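Local atomic coordinates of OBCA, Oxalate Biosynthetic Component A (Burkholderia glumae, PDB entry 4NNB), a protein that combines an Oxalate Biosynthetic Component A N-terminal domain with a TIM-barrel-type domain, and is modelled with a magnesium ion and an oxaloacetate ion. Residues D21-T26 with L148-E153; H157-A162 with A181-C186; R404-S409 with V423-G428; D417-A422 with L458-L463. One frame throughout, in Å; residues are numbered along the deposited sequence.

In the fold
From the N terminus, the chain runs through barrel strand 5-10 into the first segment of contact 1. That contact closes a long loop by bringing 21-26 against 148-153. Contact 2 soon closes a short loop of two helices, joining 157-162 to 181-186 across strand 62-66, which lies between their strands. The two contacts are in series and touch through H157, which meets W150 and probably bonds to P22 O. Most of the barrel sheet follows before contacts 3 and 4. These cross along the chain, share helix 416-440 and have centres about 8 Å apart. They tie helices 401-413, 416-440 and 458-465 together, about 36 to 39 Å from the centres of contacts 1 and 2.

Contact 1: D21-T26 with L148-E153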
loop_
_atom_site.group_PDB
_atom_site.type_symbol
_atom_site.label_atom_id
_atom_site.label_comp_id
_atom_site.label_asym_id
_atom_site.label_seq_id
_atom_site.Cartn_x
_atom_site.Cartn_y
_atom_site.Cartn_z
ATOM N N ASP A 21 -2.937 -5.473 14.361
ATOM C CA ASP A 21 -3.580 -4.995 15.580
ATOM C C ASP A 21 -2.479 -4.610 16.573
ATOM O O ASP A 21 -1.772 -5.482 17.066
ATOM C CB ASP A 21 -4.456 -6.107 16.171
ATOM C CG ASP A 21 -5.279 -5.639 17.355
ATOM O OD1 ASP A 21 -6.219 -6.363 17.728
ATOM O OD2 ASP A 21 -5.001 -4.553 17.915
ATOM N N PRO A 22 -2.320 -3.307 16.863
ATOM C CA PRO A 22 -1.237 -2.895 17.766
ATOM C C PRO A 22 -1.531 -3.187 19.233
ATOM O O PRO A 22 -0.656 -2.967 20.077
ATOM C CB PRO A 22 -1.183 -1.375 17.571
ATOM C CG PRO A 22 -2.580 -1.007 17.233
ATOM C CD PRO A 22 -3.105 -2.150 16.395
ATOM N N PHE A 23 -2.739 -3.647 19.540
ATOM C CA PHE A 23 -3.075 -4.002 20.912
ATOM C C PHE A 23 -2.866 -5.488 21.189
ATOM O O PHE A 23 -3.107 -5.944 22.301
ATOM C CB PHE A 23 -4.513 -3.603 21.242
ATOM C CG PHE A 23 -4.798 -2.148 21.023
ATOM C CD1 PHE A 23 -4.261 -1.185 21.868
ATOM C CD2 PHE A 23 -5.600 -1.741 19.969
ATOM C CE1 PHE A 23 -4.530 0.163 21.664
ATOM C CE2 PHE A 23 -5.868 -0.396 19.751
ATOM C CZ PHE A 23 -5.338 0.555 20.597
ATOM N N GLU A 24 -2.425 -6.237 20.182
ATOM C CA GLU A 24 -2.135 -7.658 20.371
ATOM C C GLU A 24 -0.666 -7.852 20.680
ATOM O O GLU A 24 0.161 -7.001 20.343
ATOM C CB GLU A 24 -2.538 -8.506 19.144
ATOM C CG GLU A 24 -4.048 -8.793 19.073
ATOM C CD GLU A 24 -4.428 -10.019 18.218
ATOM O OE1 GLU A 24 -3.585 -10.555 17.462
ATOM O OE2 GLU A 24 -5.600 -10.446 18.320
ATOM N N ALA A 25 -0.346 -8.973 21.324
ATOM C CA ALA A 25 1.035 -9.314 21.641
ATOM C C ALA A 25 1.897 -9.313 20.388
ATOM O O ALA A 25 1.438 -9.689 19.310
ATOM C CB ALA A 25 1.100 -10.665 22.314
ATOM N N THR A 26 3.155 -8.910 20.535
ATOM C CA THR A 26 4.058 -8.846 19.393
ATOM C C THR A 26 5.252 -9.762 19.576
ATOM O O THR A 26 6.125 -9.840 18.710
ATOM C CB THR A 26 4.546 -7.409 19.134
ATOM O OG1 THR A 26 5.183 -6.895 20.317
ATOM C CG2 THR A 26 3.370 -6.512 18.755
ATOM N N LEU A 148 8.224 10.353 20.315
ATOM C CA LEU A 148 7.287 9.251 20.094
ATOM C C LEU A 148 6.474 9.001 21.354
ATOM O O LEU A 148 7.028 8.941 22.457
ATOM C CB LEU A 148 8.005 7.969 19.705
ATOM C CG LEU A 148 8.922 7.997 18.493
ATOM C CD1 LEU A 148 9.460 6.594 18.219
ATOM C CD2 LEU A 148 8.201 8.560 17.276
ATOM N N LEU A 149 5.160 8.851 21.187
ATOM C CA LEU A 149 4.251 8.667 22.315
ATOM C C LEU A 149 3.349 7.461 22.087
ATOM O O LEU A 149 2.860 7.255 20.978
ATOM C CB LEU A 149 3.380 9.916 22.488
ATOM C CG LEU A 149 4.102 11.259 22.646
ATOM C CD1 LEU A 149 3.126 12.371 22.982
ATOM C CD2 LEU A 149 5.159 11.158 23.720
ATOM N N TRP A 150 3.120 6.671 23.132
ATOM C CA TRP A 150 2.066 5.658 23.096
ATOM C C TRP A 150 0.920 6.172 23.951
ATOM O O TRP A 150 1.087 6.386 25.145
ATOM C CB TRP A 150 2.588 4.324 23.619
ATOM C CG TRP A 150 1.556 3.234 23.782
ATOM C CD1 TRP A 150 1.147 2.661 24.953
ATOM C CD2 TRP A 150 0.830 2.567 22.735
ATOM N NE1 TRP A 150 0.216 1.683 24.700
ATOM C CE2 TRP A 150 0.001 1.606 23.352
ATOM C CE3 TRP A 150 0.796 2.695 21.346
ATOM C CZ2 TRP A 150 -0.855 0.773 22.617
ATOM C CZ3 TRP A 150 -0.056 1.870 20.620
ATOM C CH2 TRP A 150 -0.862 0.916 21.255
ATOM N N GLU A 151 -0.234 6.404 23.331
ATOM C CA GLU A 151 -1.341 7.054 24.026
ATOM C C GLU A 151 -2.427 6.081 24.463
ATOM O O GLU A 151 -3.618 6.357 24.313
ATOM C CB GLU A 151 -1.933 8.158 23.153
ATOM C CG GLU A 151 -0.905 9.210 22.744
ATOM C CD GLU A 151 -1.533 10.408 22.059
ATOM O OE1 GLU A 151 -2.381 10.214 21.164
ATOM O OE2 GLU A 151 -1.175 11.548 22.418
ATOM N N HIS A 152 -2.011 4.941 24.998
ATOM C CA HIS A 152 -2.950 3.961 25.526
ATOM C C HIS A 152 -2.412 3.317 26.798
ATOM O O HIS A 152 -1.215 3.390 27.097
ATOM C CB HIS A 152 -3.254 2.875 24.487
ATOM C CG HIS A 152 -3.581 3.409 23.123
ATOM N ND1 HIS A 152 -4.843 3.834 22.772
ATOM C CD2 HIS A 152 -2.806 3.577 22.024
ATOM C CE1 HIS A 152 -4.834 4.240 21.511
ATOM N NE2 HIS A 152 -3.612 4.095 21.037
ATOM N N GLU A 153 -3.307 2.674 27.537
ATOM C CA GLU A 153 -2.957 2.031 28.799
ATOM C C GLU A 153 -2.143 0.757 28.584
ATOM O O GLU A 153 -0.965 0.701 28.940
ATOM C CB GLU A 153 -4.221 1.722 29.604
ATOM C CG GLU A 153 -5.509 2.269 28.984
ATOM C CD GLU A 153 -5.995 1.452 27.795
ATOM O OE1 GLU A 153 -5.851 0.209 27.823
ATOM O OE2 GLU A 153 -6.517 2.061 26.832
#
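F23 and H152 meet as a T-shaped (edge-to-face) pair. The phenyl ring is the edge and the imidazole is the face. Their planes are 86° apart, and the ring centroids are 4.9 Å from each other. CE1 of F23 points at the middle of the imidazole, 3.7 Å from CG of H152. CZ of F23 lies beside it, over the far part of the same face, 3.8 Å from CE1 of H152. H152 has CG anti to its carbonyl carbon (chi1 -48°), which turns the broad side of its ring to the phenylalanine. W150 completes an aromatic cluster of three. Its CH2 comes within 3.8 Å of CE1 of F23, with the two ring planes tilted obliquely at 54°. H152 also meets W150, placing CD2 above the rim of the indole while CD2 of W150 lies at the imidazole edge. P22 adds a looser apolar touch, with its CB 4.4 Å from CH2 of W150. F23 lies in a type I turn from D21 to E24. Within it, OD2 of D21 accepts from N of F23 at 2.9 Å, forming an Asx turn. P22 and W150 are buried, while F23 and H152 are exposed and both touch a crystal neighbour. Behind the cluster, NE1 of W150 bonds to the carbonyl of R154, and H157 NE2 bonds to the carbonyl of P22. H157 of strand 155-159 meets W150 edge-to-face. The contact thus sits where the loop between strands 18-19 and 27-29 meets the chain running from strand 148-149 into strand 155-159.

Contact 2: H157-A162 with A181-C186; sequences HYLPPA and AGWIAC
L159 packs over one face of the W183 indole. Its CD1 is 4.1 Å from the centroid of the six-membered ring and 23° off the normal, a CH-pi contact. CG of L159 is closer to the ring margin, 3.6 Å from CZ3 of W183. The same CZ3 approaches the backbone carbonyl of H157, 3.2 Å from its O, at an oblique angle to the ring. A second meeting lies on the other side of strand 155-159. There SG of C186 stands at the edge of the Y158 ring, 3.7 Å from CE2. It is almost exactly in the ring plane and 4.9 Å from the ring centroid. The CB of Y158 leads away from 181-186, but with CG anti to the backbone N (chi1 173°) the ring swings back to reach the cysteine. A second shell surrounds these groups. Strand 62-66 lies between strands 155-159 and 184-185 in an antiparallel sheet and bonds to both. R62 and L64 touch W183, while L135 of helix 125-137 and M178 of helix 172-180 touch both W183 and L159. The Y158 ring is stacked on F27. Before W183, G182 ends its helix in a Schellman motif with positive phi, and the chain turns there into strand 184-185. No hydrogen bond joins the two segments, so their buried contact relies on apolar packing and weak ring interactions. The sulfur of C186 faces the C-H rim of Y158, not its pi face, which is consistent with a mild electrostatic attraction between sulfur and ring hydrogens.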
loop_
_atom_site.group_PDB
_atom_site.type_symbol
_atom_site.label_atom_id
_atom_site.label_comp_id
_atom_site.label_asym_id
_atom_site.label_seq_id
_atom_site.Cartn_x
_atom_site.Cartn_y
_atom_site.Cartn_z
ATOM N N HIS A 157 4.734 -4.521 23.304
ATOM C CA HIS A 157 5.533 -4.085 22.166
ATOM C C HIS A 157 6.992 -4.512 22.277
ATOM O O HIS A 157 7.678 -4.175 23.251
ATOM C CB HIS A 157 5.408 -2.567 21.981
ATOM C CG HIS A 157 4.033 -2.127 21.581
ATOM N ND1 HIS A 157 3.585 -0.835 21.747
ATOM C CD2 HIS A 157 3.012 -2.812 21.016
ATOM C CE1 HIS A 157 2.342 -0.744 21.307
ATOM N NE2 HIS A 157 1.970 -1.929 20.859
ATOM N N TYR A 158 7.451 -5.241 21.258
ATOM C CA TYR A 158 8.758 -5.898 21.269
ATOM C C TYR A 158 9.720 -5.373 20.191
ATOM O O TYR A 158 9.331 -5.152 19.045
ATOM C CB TYR A 158 8.544 -7.411 21.106
ATOM C CG TYR A 158 9.796 -8.253 20.937
ATOM C CD1 TYR A 158 10.324 -8.506 19.678
ATOM C CD2 TYR A 158 10.425 -8.821 22.035
ATOM C CE1 TYR A 158 11.452 -9.288 19.520
ATOM C CE2 TYR A 158 11.557 -9.603 21.892
ATOM C CZ TYR A 158 12.066 -9.835 20.635
ATOM O OH TYR A 158 13.191 -10.617 20.493
ATOM N N LEU A 159 10.981 -5.192 20.569
ATOM C CA LEU A 159 12.042 -4.860 19.623
ATOM C C LEU A 159 13.006 -6.060 19.546
ATOM O O LEU A 159 13.403 -6.589 20.576
ATOM C CB LEU A 159 12.779 -3.601 20.086
ATOM C CG LEU A 159 11.897 -2.365 20.300
ATOM C CD1 LEU A 159 12.700 -1.169 20.800
ATOM C CD2 LEU A 159 11.137 -2.006 19.020
ATOM N N PRO A 160 13.381 -6.494 18.326
ATOM C CA PRO A 160 14.205 -7.703 18.136
ATOM C C PRO A 160 15.681 -7.513 18.499
ATOM O O PRO A 160 16.164 -6.379 18.507
ATOM C CB PRO A 160 14.077 -7.959 16.629
ATOM C CG PRO A 160 13.933 -6.591 16.051
ATOM C CD PRO A 160 13.037 -5.868 17.036
ATOM N N PRO A 161 16.396 -8.617 18.777
ATOM C CA PRO A 161 17.805 -8.561 19.191
ATOM C C PRO A 161 18.688 -7.718 18.270
ATOM O O PRO A 161 19.507 -6.967 18.773
ATOM C CB PRO A 161 18.236 -10.029 19.134
ATOM C CG PRO A 161 16.996 -10.776 19.471
ATOM C CD PRO A 161 15.873 -9.997 18.812
ATOM N N ALA A 162 18.522 -7.833 16.956
ATOM C CA ALA A 162 19.348 -7.070 16.014
ATOM C C ALA A 162 19.178 -5.556 16.165
ATOM O O ALA A 162 20.133 -4.792 15.997
ATOM C CB ALA A 162 19.064 -7.499 14.586
ATOM N N ALA A 181 12.925 2.739 31.606
ATOM C CA ALA A 181 11.560 3.054 31.192
ATOM C C ALA A 181 10.676 1.803 31.162
ATOM O O ALA A 181 9.467 1.896 30.952
ATOM C CB ALA A 181 11.558 3.751 29.833
ATOM N N GLY A 182 11.274 0.632 31.355
ATOM C CA GLY A 182 10.487 -0.587 31.446
ATOM C C GLY A 182 10.709 -1.598 30.342
ATOM O O GLY A 182 10.090 -2.667 30.352
ATOM N N TRP A 183 11.576 -1.282 29.386
ATOM C CA TRP A 183 11.908 -2.261 28.355
ATOM C C TRP A 183 12.695 -3.405 28.995
ATOM O O TRP A 183 13.764 -3.187 29.573
ATOM C CB TRP A 183 12.695 -1.622 27.205
ATOM C CG TRP A 183 11.868 -0.656 26.391
ATOM C CD1 TRP A 183 11.688 0.678 26.623
ATOM C CD2 TRP A 183 11.111 -0.963 25.211
ATOM N NE1 TRP A 183 10.866 1.216 25.659
ATOM C CE2 TRP A 183 10.498 0.226 24.784
ATOM C CE3 TRP A 183 10.895 -2.133 24.478
ATOM C CZ2 TRP A 183 9.670 0.276 23.652
ATOM C CZ3 TRP A 183 10.073 -2.084 23.359
ATOM C CH2 TRP A 183 9.475 -0.892 22.958
ATOM N N ILE A 184 12.166 -4.621 28.897
ATOM C CA ILE A 184 12.758 -5.760 29.604
ATOM C C ILE A 184 13.378 -6.765 28.637
ATOM O O ILE A 184 12.813 -7.062 27.578
ATOM C CB ILE A 184 11.716 -6.449 30.526
ATOM C CG1 ILE A 184 11.269 -5.478 31.620
ATOM C CG2 ILE A 184 12.279 -7.698 31.168
ATOM C CD1 ILE A 184 10.507 -6.147 32.748
ATOM N N ALA A 185 14.552 -7.268 29.005
ATOM C CA ALA A 185 15.267 -8.288 28.236
ATOM C C ALA A 185 14.418 -9.539 27.991
ATOM O O ALA A 185 13.729 -10.016 28.891
ATOM C CB ALA A 185 16.565 -8.659 28.949
ATOM N N CYS A 186 14.483 -10.077 26.776
ATOM C CA CYS A 186 13.660 -11.224 26.418
ATOM C C CYS A 186 14.472 -12.478 26.104
ATOM O O CYS A 186 15.606 -12.404 25.630
ATOM C CB CYS A 186 12.778 -10.893 25.214
ATOM S SG CYS A 186 11.441 -9.754 25.577
#

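Contact 3: R404-S409 with V423-G428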
loop_
_atom_site.group_PDB
_atom_site.type_symbol
_atom_site.label_atom_id
_atom_site.label_comp_id
_atom_site.label_asym_id
_atom_site.label_seq_id
_atom_site.Cartn_x
_atom_site.Cartn_y
_atom_site.Cartn_z
ATOM N N ARG A 404 16.048 1.880 -12.656
ATOM C CA ARG A 404 15.352 1.963 -11.368
ATOM C C ARG A 404 16.308 1.747 -10.188
ATOM O O ARG A 404 16.208 2.426 -9.162
ATOM C CB ARG A 404 14.214 0.942 -11.305
ATOM C CG ARG A 404 13.159 1.249 -10.252
ATOM C CD ARG A 404 13.052 0.112 -9.253
ATOM N NE ARG A 404 14.181 0.112 -8.354
ATOM C CZ ARG A 404 14.854 -0.964 -7.969
ATOM N NH1 ARG A 404 14.521 -2.172 -8.399
ATOM N NH2 ARG A 404 15.869 -0.819 -7.142
ATOM N N GLU A 405 17.219 0.787 -10.332
ATOM C CA GLU A 405 18.232 0.539 -9.307
ATOM C C GLU A 405 19.120 1.774 -9.076
ATOM O O GLU A 405 19.486 2.076 -7.940
ATOM C CB GLU A 405 19.064 -0.703 -9.655
ATOM C CG GLU A 405 18.274 -2.013 -9.534
ATOM C CD GLU A 405 19.021 -3.222 -10.069
ATOM O OE1 GLU A 405 19.944 -3.054 -10.892
ATOM O OE2 GLU A 405 18.684 -4.345 -9.662
ATOM N N GLU A 406 19.439 2.495 -10.146
ATOM C CA GLU A 406 20.226 3.722 -10.046
ATOM C C GLU A 406 19.439 4.799 -9.304
ATOM O O GLU A 406 19.993 5.537 -8.481
ATOM C CB GLU A 406 20.633 4.218 -11.443
ATOM C CG GLU A 406 21.613 5.400 -11.450
ATOM C CD GLU A 406 22.258 5.638 -12.820
ATOM O OE1 GLU A 406 22.075 4.802 -13.735
ATOM O OE2 GLU A 406 22.956 6.664 -12.979
ATOM N N ILE A 407 18.143 4.874 -9.596
ATOM C CA ILE A 407 17.248 5.818 -8.935
ATOM C C ILE A 407 17.164 5.569 -7.423
ATOM O O ILE A 407 17.232 6.515 -6.633
ATOM C CB ILE A 407 15.835 5.795 -9.570
ATOM C CG1 ILE A 407 15.857 6.478 -10.936
ATOM C CG2 ILE A 407 14.825 6.480 -8.675
ATOM C CD1 ILE A 407 14.582 6.266 -11.742
ATOM N N SER A 408 17.024 4.305 -7.027
ATOM C CA SER A 408 16.964 3.950 -5.610
ATOM C C SER A 408 18.270 4.324 -4.900
ATOM O O SER A 408 18.256 4.839 -3.778
ATOM C CB SER A 408 16.668 2.455 -5.437
ATOM O OG SER A 408 15.387 2.125 -5.955
ATOM N N SER A 409 19.390 4.068 -5.566
ATOM C CA SER A 409 20.701 4.442 -5.042
ATOM C C SER A 409 20.814 5.953 -4.825
ATOM O O SER A 409 21.246 6.411 -3.765
ATOM C CB SER A 409 21.798 3.957 -5.989
ATOM O OG SER A 409 23.065 4.440 -5.583
ATOM N N VAL A 423 15.227 12.250 -10.537
ATOM C CA VAL A 423 14.112 12.791 -11.308
ATOM C C VAL A 423 14.369 12.722 -12.815
ATOM O O VAL A 423 13.488 12.331 -13.585
ATOM C CB VAL A 423 13.802 14.247 -10.904
ATOM C CG1 VAL A 423 12.793 14.878 -11.857
ATOM C CG2 VAL A 423 13.287 14.304 -9.477
ATOM N N GLU A 424 15.579 13.092 -13.223
ATOM C CA GLU A 424 15.973 13.073 -14.631
ATOM C C GLU A 424 15.868 11.671 -15.239
ATOM O O GLU A 424 15.334 11.500 -16.337
ATOM C CB GLU A 424 17.402 13.614 -14.791
ATOM C CG GLU A 424 17.947 13.549 -16.215
ATOM C CD GLU A 424 19.268 14.294 -16.384
ATOM O OE1 GLU A 424 19.612 14.628 -17.542
ATOM O OE2 GLU A 424 19.958 14.546 -15.365
ATOM N N LEU A 425 16.383 10.675 -14.527
ATOM C CA LEU A 425 16.344 9.299 -15.006
ATOM C C LEU A 425 14.911 8.795 -15.116
ATOM O O LEU A 425 14.583 8.040 -16.031
ATOM C CB LEU A 425 17.127 8.381 -14.073
ATOM C CG LEU A 425 18.590 8.745 -13.840
ATOM C CD1 LEU A 425 19.204 7.825 -12.801
ATOM C CD2 LEU A 425 19.360 8.658 -15.138
ATOM N N ALA A 426 14.069 9.208 -14.175
ATOM C CA ALA A 426 12.673 8.778 -14.152
ATOM C C ALA A 426 11.941 9.344 -15.355
ATOM O O ALA A 426 11.277 8.606 -16.101
ATOM C CB ALA A 426 11.999 9.218 -12.860
ATOM N N ILE A 427 12.073 10.657 -15.541
ATOM C CA ILE A 427 11.468 11.346 -16.678
ATOM C C ILE A 427 11.935 10.774 -18.020
ATOM O O ILE A 427 11.119 10.583 -18.926
ATOM C CB ILE A 427 11.718 12.873 -16.618
ATOM C CG1 ILE A 427 10.935 13.471 -15.454
ATOM C CG2 ILE A 427 11.284 13.551 -17.904
ATOM C CD1 ILE A 427 11.019 14.984 -15.348
ATOM N N GLY A 428 13.234 10.494 -18.140
ATOM C CA GLY A 428 13.781 9.932 -19.366
ATOM C C GLY A 428 13.194 8.568 -19.699
ATOM O O GLY A 428 12.973 8.239 -20.867
#
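An antiparallel helical hairpin brings I407 and E406 of helix 401-413 against L425 and A426 of helix 416-440. The two helices are consecutive and joined by a very short link. The axes of the two segments approach to 9.6 Å and have a signed crossing angle of -156°. L425 is the central side chain. It packs as a knob into the hole made by V403, E406, I407 and L410, in knobs-into-holes fashion. I407 and L425 slide past each other in opposite directions. CG1 of I407 lies 3.9 Å from CB of L425. Beyond it, CD1 of I407 reaches over to A426, 4.1 Å from its CB and 3.9 Å from its backbone N. E406 crosses L425 at about a right angle. Its CG, anti to the backbone N (chi1 -173°), passes 3.7 Å from CD1 of L425. The aliphatic part of the glutamate thereby covers the leucine tip on the exposed side of the contact. I407 and A426 are buried. Away from the interface, R404 and S408 brace one turn of helix 401-413. NH2 of R404 donates to OG of S408 at 3.2 Å, with the oxygen 16° out of the guanidinium plane. NH1 of the same arginine forms a salt bridge with D382. The hairpin lies against the region around helix 458-465. I407 touches M454 and L457 in the loop before that helix, and A426 touches V461 on it. Helix 416-440 thus packs against both its hairpin partner and helix 458-465.

Contact 4: D417-A422 with L458-L463; sequences DSHRRA and LVDVAL
H419 has CG anti to its backbone N (chi1 177°), which carries the imidazole out from helix 416-440 to D460. D460 has CG anti to its carbonyl carbon (chi1 -75°), and its carboxylate is directed at the imidazole. The two groups join in one hydrogen bond, from NE2 of H419 to OD2 of D460, at 2.8 Å. It is nearly straight, 165° at the hydrogen. OD2 lies in the imidazole plane, at the ring edge. On the acceptor side it is approached nearly along its own C-O direction. Ring and carboxylate planes are steeply turned against each other. The other carboxylate oxygen, OD1, is held by a salt bridge to R509. Both oxygens thus have a partner, which restrains the rotation of the group. The carboxylate may favour a protonated imidazole, though its salt bridge to R509 would weaken that effect. On the same helix, R420 grips D417 end-on with two nitrogens. Its NH1 is 3.1 Å from OD1 of D417 and its NH2 reaches that same oxygen. The His-carboxylate bond links helix 416-440 at the surface to a beta-alpha-beta crossover of the TIM-barrel-type domain, made of strand 444-449, helix 458-465 and parallel strand 469-472.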
loop_
_atom_site.group_PDB
_atom_site.type_symbol
_atom_site.label_atom_id
_atom_site.label_comp_id
_atom_site.label_asym_id
_atom_site.label_seq_id
_atom_site.Cartn_x
_atom_site.Cartn_y
_atom_site.Cartn_z
ATOM N N ASP A 417 21.386 17.240 -5.184
ATOM C CA ASP A 417 21.912 16.912 -6.506
ATOM C C ASP A 417 21.445 15.526 -6.954
ATOM O O ASP A 417 21.000 15.342 -8.093
ATOM C CB ASP A 417 23.444 16.950 -6.516
ATOM C CG ASP A 417 23.999 18.344 -6.739
ATOM O OD1 ASP A 417 23.223 19.247 -7.111
ATOM O OD2 ASP A 417 25.223 18.526 -6.555
ATOM N N SER A 418 21.576 14.551 -6.057
ATOM C CA SER A 418 21.179 13.179 -6.350
ATOM C C SER A 418 19.692 13.085 -6.645
ATOM O O SER A 418 19.288 12.392 -7.581
ATOM C CB SER A 418 21.539 12.252 -5.195
ATOM O OG SER A 418 22.900 11.873 -5.256
ATOM N N HIS A 419 18.881 13.776 -5.850
ATOM C CA HIS A 419 17.448 13.813 -6.099
ATOM C C HIS A 419 17.191 14.291 -7.524
ATOM O O HIS A 419 16.381 13.707 -8.249
ATOM C CB HIS A 419 16.731 14.719 -5.093
ATOM C CG HIS A 419 15.258 14.858 -5.343
ATOM N ND1 HIS A 419 14.320 14.030 -4.763
ATOM C CD2 HIS A 419 14.567 15.736 -6.108
ATOM C CE1 HIS A 419 13.112 14.394 -5.162
ATOM N NE2 HIS A 419 13.234 15.426 -5.976
ATOM N N ARG A 420 17.898 15.338 -7.937
ATOM C CA ARG A 420 17.681 15.889 -9.273
ATOM C C ARG A 420 18.101 14.920 -10.386
ATOM O O ARG A 420 17.418 14.823 -11.407
ATOM C CB ARG A 420 18.326 17.273 -9.427
ATOM C CG ARG A 420 17.335 18.411 -9.198
ATOM C CD ARG A 420 17.951 19.786 -9.429
ATOM N NE ARG A 420 18.583 20.321 -8.224
ATOM C CZ ARG A 420 19.891 20.298 -7.990
ATOM N NH1 ARG A 420 20.717 19.775 -8.887
ATOM N NH2 ARG A 420 20.377 20.800 -6.864
ATOM N N ARG A 421 19.198 14.193 -10.184
ATOM C CA ARG A 421 19.591 13.160 -11.139
ATOM C C ARG A 421 18.516 12.068 -11.198
ATOM O O ARG A 421 18.151 11.609 -12.280
ATOM C CB ARG A 421 20.967 12.554 -10.807
ATOM C CG ARG A 421 22.149 13.537 -10.940
ATOM C CD ARG A 421 23.480 12.850 -11.330
ATOM N NE ARG A 421 24.029 11.962 -10.298
ATOM C CZ ARG A 421 24.691 12.379 -9.219
ATOM N NH1 ARG A 421 24.880 13.678 -9.011
ATOM N NH2 ARG A 421 25.159 11.500 -8.339
ATOM N N ALA A 422 17.997 11.680 -10.032
ATOM C CA ALA A 422 16.969 10.640 -9.956
ATOM C C ALA A 422 15.711 11.026 -10.741
ATOM O O ALA A 422 15.195 10.221 -11.513
ATOM C CB ALA A 422 16.626 10.327 -8.505
ATOM N N LEU A 458 7.500 11.741 -6.672
ATOM C CA LEU A 458 6.147 11.804 -7.245
ATOM C C LEU A 458 5.780 13.122 -7.900
ATOM O O LEU A 458 5.374 13.152 -9.065
ATOM C CB LEU A 458 5.088 11.500 -6.187
ATOM C CG LEU A 458 4.555 10.080 -6.074
ATOM C CD1 LEU A 458 3.474 10.066 -5.001
ATOM C CD2 LEU A 458 4.021 9.563 -7.420
ATOM N N VAL A 459 5.891 14.210 -7.144
ATOM C CA VAL A 459 5.482 15.508 -7.658
ATOM C C VAL A 459 6.391 16.015 -8.781
ATOM O O VAL A 459 5.889 16.492 -9.796
ATOM C CB VAL A 459 5.342 16.550 -6.533
ATOM C CG1 VAL A 459 5.077 17.940 -7.115
ATOM C CG2 VAL A 459 4.219 16.140 -5.601
ATOM N N ASP A 460 7.708 15.907 -8.615
ATOM C CA ASP A 460 8.619 16.393 -9.651
ATOM C C ASP A 460 8.398 15.640 -10.966
ATOM O O ASP A 460 8.316 16.253 -12.034
ATOM C CB ASP A 460 10.079 16.250 -9.229
ATOM C CG ASP A 460 10.500 17.284 -8.192
ATOM O OD1 ASP A 460 9.882 18.367 -8.122
ATOM O OD2 ASP A 460 11.454 17.001 -7.447
ATOM N N VAL A 461 8.297 14.314 -10.876
ATOM C CA VAL A 461 8.115 13.480 -12.063
ATOM C C VAL A 461 6.787 13.758 -12.748
ATOM O O VAL A 461 6.724 13.874 -13.970
ATOM C CB VAL A 461 8.220 11.985 -11.726
ATOM C CG1 VAL A 461 7.810 11.128 -12.924
ATOM C CG2 VAL A 461 9.625 11.646 -11.303
ATOM N N ALA A 462 5.722 13.890 -11.963
ATOM C CA ALA A 462 4.401 14.111 -12.533
ATOM C C ALA A 462 4.302 15.477 -13.215
ATOM O O ALA A 462 3.693 15.625 -14.287
ATOM C CB ALA A 462 3.335 13.979 -11.463
ATOM N N LEU A 463 4.882 16.483 -12.570
ATOM C CA LEU A 463 4.834 17.836 -13.095
ATOM C C LEU A 463 5.693 17.934 -14.356
ATOM O O LEU A 463 5.303 18.570 -15.336
ATOM C CB LEU A 463 5.290 18.825 -12.017
ATOM C CG LEU A 463 4.195 19.713 -11.407
ATOM C CD1 LEU A 463 2.817 19.089 -11.451
ATOM C CD2 LEU A 463 4.541 20.134 -9.983
#